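PDB 1ZL9: probable glutathione S-transferase 5 from Caenorhabditis elegans, which conjugates reduced glutathione to a wide range of exogenous and endogenous hydrophobic electrophiles and may help detoxify reactive oxygen species produced during bacterial infection. Local coordinates for residues Leu79-Val90 / Val151-Asp159. Residues are numbered along the deposited sequence; the frame is centred on the assembly and turned at random.
Sequences LNGKTAWEEAQV and VGDSLTWID
W157 is gripped twice by the turn that enters helix 84-112: its backbone N donates to L79 O (2.8 Å) and its indole NE1 to N80 OD1 (2.9 Å). The pair illustrates how, in the glutathione transferase fold, the link from the thioredoxin-like domain to the all-helical domain is tied to the start of a later helix, here 157-171. T156 stands at its N-cap, and T156 N donates to D159 OD2 (2.9 Å), the N3 half of a capping box, in the S/T-X-X-D sequence known from this helix of other glutathione transferases; D159 OD1 takes the N-H of L150. The N80 amide lies nearly coplanar with the indole, 14° apart, and is held flat from its other end by ND2 bonding to E87 OE2, which also forms a salt bridge with R75 of the second subunit. At the solvent side K82, its chain bent, brings NZ to S154 OG (3.1 Å), and a water joins E86 OE2 to D153 N. Inside, V90 wedges between V151, T156 and I158. V90 CG1, anti to the backbone N (chi1 174°), makes an off-centre CH-pi contact 4.1 Å from the centroid of the five-membered ring of W157.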
loop_
_atom_site.group_PDB
_atom_site.type_symbol
_atom_site.label_atom_id
_atom_site.label_comp_id
_atom_site.label_asym_id
_atom_site.label_seq_id
_atom_site.Cartn_x
_atom_site.Cartn_y
_atom_site.Cartn_z
ATOM N N LEU A 79 -11.398 11.324 -8.141
ATOM C CA LEU A 79 -10.801 11.825 -6.920
ATOM C C LEU A 79 -9.454 11.185 -6.653
ATOM O O LEU A 79 -8.903 11.291 -5.532
ATOM C CB LEU A 79 -11.734 11.548 -5.714
ATOM C CG LEU A 79 -13.044 12.291 -5.681
ATOM C CD1 LEU A 79 -13.877 11.837 -4.450
ATOM C CD2 LEU A 79 -12.787 13.809 -5.615
ATOM N N ASN A 80 -8.863 10.568 -7.679
ATOM C CA ASN A 80 -7.556 9.927 -7.525
ATOM C C ASN A 80 -6.389 10.720 -8.125
ATOM O O ASN A 80 -5.290 10.256 -8.085
ATOM C CB ASN A 80 -7.559 8.487 -8.134
ATOM C CG ASN A 80 -6.355 7.627 -7.653
ATOM O OD1 ASN A 80 -6.110 7.562 -6.473
ATOM N ND2 ASN A 80 -5.671 6.897 -8.582
ATOM N N GLY A 81 -6.633 11.916 -8.656
ATOM C CA GLY A 81 -5.664 12.626 -9.441
ATOM C C GLY A 81 -6.241 12.906 -10.832
ATOM O O GLY A 81 -7.000 12.086 -11.386
ATOM N N LYS A 82 -5.892 14.064 -11.376
ATOM C CA LYS A 82 -6.420 14.531 -12.676
ATOM C C LYS A 82 -5.568 14.057 -13.859
ATOM O O LYS A 82 -5.968 14.241 -15.007
ATOM C CB LYS A 82 -6.470 16.033 -12.756
ATOM C CG LYS A 82 -7.330 16.745 -11.656
ATOM C CD LYS A 82 -6.588 18.008 -11.108
ATOM C CE LYS A 82 -6.944 19.404 -11.715
ATOM N NZ LYS A 82 -6.990 20.529 -10.671
ATOM N N THR A 83 -4.398 13.514 -13.594
ATOM C CA THR A 83 -3.494 13.007 -14.646
ATOM C C THR A 83 -2.858 11.758 -14.066
ATOM O O THR A 83 -2.918 11.539 -12.859
ATOM C CB THR A 83 -2.358 13.989 -15.000
ATOM O OG1 THR A 83 -1.458 14.150 -13.902
ATOM C CG2 THR A 83 -2.850 15.396 -15.253
ATOM N N ALA A 84 -2.308 10.926 -14.923
ATOM C CA ALA A 84 -1.612 9.715 -14.479
ATOM C C ALA A 84 -0.516 10.027 -13.486
ATOM O O ALA A 84 -0.323 9.263 -12.548
ATOM C CB ALA A 84 -1.069 8.931 -15.673
ATOM N N TRP A 85 0.174 11.156 -13.635
ATOM C CA TRP A 85 1.234 11.519 -12.712
ATOM C C TRP A 85 0.656 11.935 -11.318
ATOM O O TRP A 85 1.204 11.603 -10.297
ATOM C CB TRP A 85 2.096 12.647 -13.305
ATOM C CG TRP A 85 3.335 12.903 -12.539
ATOM C CD1 TRP A 85 3.607 14.021 -11.803
ATOM C CD2 TRP A 85 4.469 12.041 -12.384
ATOM N NE1 TRP A 85 4.826 13.885 -11.208
ATOM C CE2 TRP A 85 5.389 12.706 -11.572
ATOM C CE3 TRP A 85 4.821 10.807 -12.897
ATOM C CZ2 TRP A 85 6.603 12.162 -11.210
ATOM C CZ3 TRP A 85 6.053 10.281 -12.556
ATOM C CH2 TRP A 85 6.912 10.947 -11.717
ATOM N N GLU A 86 -0.440 12.682 -11.295
ATOM C CA GLU A 86 -1.088 13.018 -10.028
ATOM C C GLU A 86 -1.578 11.736 -9.307
ATOM O O GLU A 86 -1.416 11.632 -8.139
ATOM C CB GLU A 86 -2.246 13.924 -10.260
ATOM C CG GLU A 86 -1.826 15.361 -10.586
ATOM C CD GLU A 86 -2.990 16.346 -10.430
ATOM O OE1 GLU A 86 -4.165 15.973 -10.023
ATOM O OE2 GLU A 86 -2.744 17.528 -10.745
ATOM N N GLU A 87 -2.125 10.777 -10.040
ATOM C CA GLU A 87 -2.613 9.521 -9.449
ATOM C C GLU A 87 -1.462 8.774 -8.783
ATOM O O GLU A 87 -1.639 8.232 -7.731
ATOM C CB GLU A 87 -3.288 8.645 -10.526
ATOM C CG GLU A 87 -4.558 9.204 -11.161
ATOM C CD GLU A 87 -5.372 8.187 -11.951
ATOM O OE1 GLU A 87 -5.618 8.449 -13.117
ATOM O OE2 GLU A 87 -5.831 7.145 -11.423
ATOM N N ALA A 88 -0.292 8.768 -9.416
ATOM C CA ALA A 88 0.916 8.153 -8.850
ATOM C C ALA A 88 1.361 8.874 -7.599
ATOM O O ALA A 88 1.771 8.238 -6.634
ATOM C CB ALA A 88 2.064 8.131 -9.867
ATOM N N GLN A 89 1.358 10.200 -7.644
ATOM C CA GLN A 89 1.755 10.985 -6.472
ATOM C C GLN A 89 0.780 10.792 -5.276
ATOM O O GLN A 89 1.188 10.659 -4.112
ATOM C CB GLN A 89 1.843 12.452 -6.843
ATOM C CG GLN A 89 3.045 12.854 -7.698
ATOM C CD GLN A 89 4.425 12.457 -7.166
ATOM O OE1 GLN A 89 4.629 12.226 -5.954
ATOM N NE2 GLN A 89 5.389 12.353 -8.093
ATOM N N VAL A 90 -0.520 10.824 -5.553
ATOM C CA VAL A 90 -1.489 10.438 -4.546
ATOM C C VAL A 90 -1.121 9.047 -3.966
ATOM O O VAL A 90 -1.140 8.874 -2.780
ATOM C CB VAL A 90 -2.967 10.427 -5.081
ATOM C CG1 VAL A 90 -3.907 9.877 -4.030
ATOM C CG2 VAL A 90 -3.442 11.744 -5.403
ATOM N N VAL A 151 -2.177 17.107 -3.379
ATOM C CA VAL A 151 -1.744 16.852 -4.739
ATOM C C VAL A 151 -2.541 17.642 -5.756
ATOM O O VAL A 151 -3.766 17.466 -5.938
ATOM C CB VAL A 151 -1.845 15.365 -5.082
ATOM C CG1 VAL A 151 -1.438 15.123 -6.505
ATOM C CG2 VAL A 151 -0.950 14.614 -4.146
ATOM N N GLY A 152 -1.820 18.463 -6.492
ATOM C CA GLY A 152 -2.406 19.312 -7.537
ATOM C C GLY A 152 -3.336 20.405 -7.047
ATOM O O GLY A 152 -3.208 20.932 -5.932
ATOM N N ASP A 153 -4.315 20.767 -7.888
ATOM C CA ASP A 153 -5.158 21.950 -7.599
ATOM C C ASP A 153 -6.570 21.652 -7.131
ATOM O O ASP A 153 -7.360 22.546 -7.038
ATOM C CB ASP A 153 -5.297 22.811 -8.862
ATOM C CG ASP A 153 -4.062 23.497 -9.202
ATOM O OD1 ASP A 153 -3.958 23.920 -10.396
ATOM O OD2 ASP A 153 -3.120 23.690 -8.349
ATOM N N SER A 154 -6.888 20.400 -6.828
ATOM C CA SER A 154 -8.215 20.031 -6.427
ATOM C C SER A 154 -8.169 18.763 -5.551
ATOM O O SER A 154 -7.139 18.118 -5.398
ATOM C CB SER A 154 -9.120 19.814 -7.673
ATOM O OG SER A 154 -8.510 18.856 -8.517
ATOM N N LEU A 155 -9.304 18.485 -4.957
ATOM C CA LEU A 155 -9.457 17.437 -3.965
ATOM C C LEU A 155 -9.073 16.102 -4.522
ATOM O O LEU A 155 -9.478 15.727 -5.625
ATOM C CB LEU A 155 -10.924 17.408 -3.526
ATOM C CG LEU A 155 -11.258 16.371 -2.465
ATOM C CD1 LEU A 155 -10.693 16.847 -1.169
ATOM C CD2 LEU A 155 -12.759 16.227 -2.366
ATOM N N THR A 156 -8.295 15.345 -3.741
ATOM C CA THR A 156 -8.134 13.918 -3.971
ATOM C C THR A 156 -8.449 13.179 -2.665
ATOM O O THR A 156 -8.552 13.780 -1.584
ATOM C CB THR A 156 -6.742 13.539 -4.436
ATOM O OG1 THR A 156 -5.758 13.918 -3.476
ATOM C CG2 THR A 156 -6.379 14.217 -5.710
ATOM N N TRP A 157 -8.587 11.864 -2.759
ATOM C CA TRP A 157 -8.940 11.067 -1.563
ATOM C C TRP A 157 -7.884 11.123 -0.454
ATOM O O TRP A 157 -8.211 10.938 0.720
ATOM C CB TRP A 157 -9.277 9.639 -1.972
ATOM C CG TRP A 157 -8.176 8.753 -2.413
ATOM C CD1 TRP A 157 -7.777 8.508 -3.660
ATOM C CD2 TRP A 157 -7.386 7.888 -1.562
ATOM N NE1 TRP A 157 -6.741 7.592 -3.666
ATOM C CE2 TRP A 157 -6.488 7.191 -2.384
ATOM C CE3 TRP A 157 -7.350 7.658 -0.190
ATOM C CZ2 TRP A 157 -5.629 6.194 -1.898
ATOM C CZ3 TRP A 157 -6.471 6.744 0.297
ATOM C CH2 TRP A 157 -5.632 5.984 -0.558
ATOM N N ILE A 158 -6.625 11.403 -0.792
ATOM C CA ILE A 158 -5.622 11.481 0.255
ATOM C C ILE A 158 -5.862 12.735 1.081
ATOM O O ILE A 158 -5.583 12.720 2.267
ATOM C CB ILE A 158 -4.161 11.314 -0.298
ATOM C CG1 ILE A 158 -3.161 11.083 0.859
ATOM C CG2 ILE A 158 -3.710 12.533 -1.155
ATOM C CD1 ILE A 158 -3.345 9.824 1.674
ATOM N N ASP A 159 -6.424 13.797 0.484
ATOM C CA ASP A 159 -6.872 14.960 1.273
ATOM C C ASP A 159 -7.916 14.532 2.329
ATOM O O ASP A 159 -7.892 14.979 3.464
ATOM C CB ASP A 159 -7.513 15.989 0.400
ATOM C CG ASP A 159 -6.539 16.711 -0.500
ATOM O OD1 ASP A 159 -5.498 17.276 -0.019
ATOM O OD2 ASP A 159 -6.826 16.822 -1.706
HETATM O O HOH W 1 -4.100 19.699 -10.675
HETATM O O HOH W 2 -5.578 17.500 -8.019
#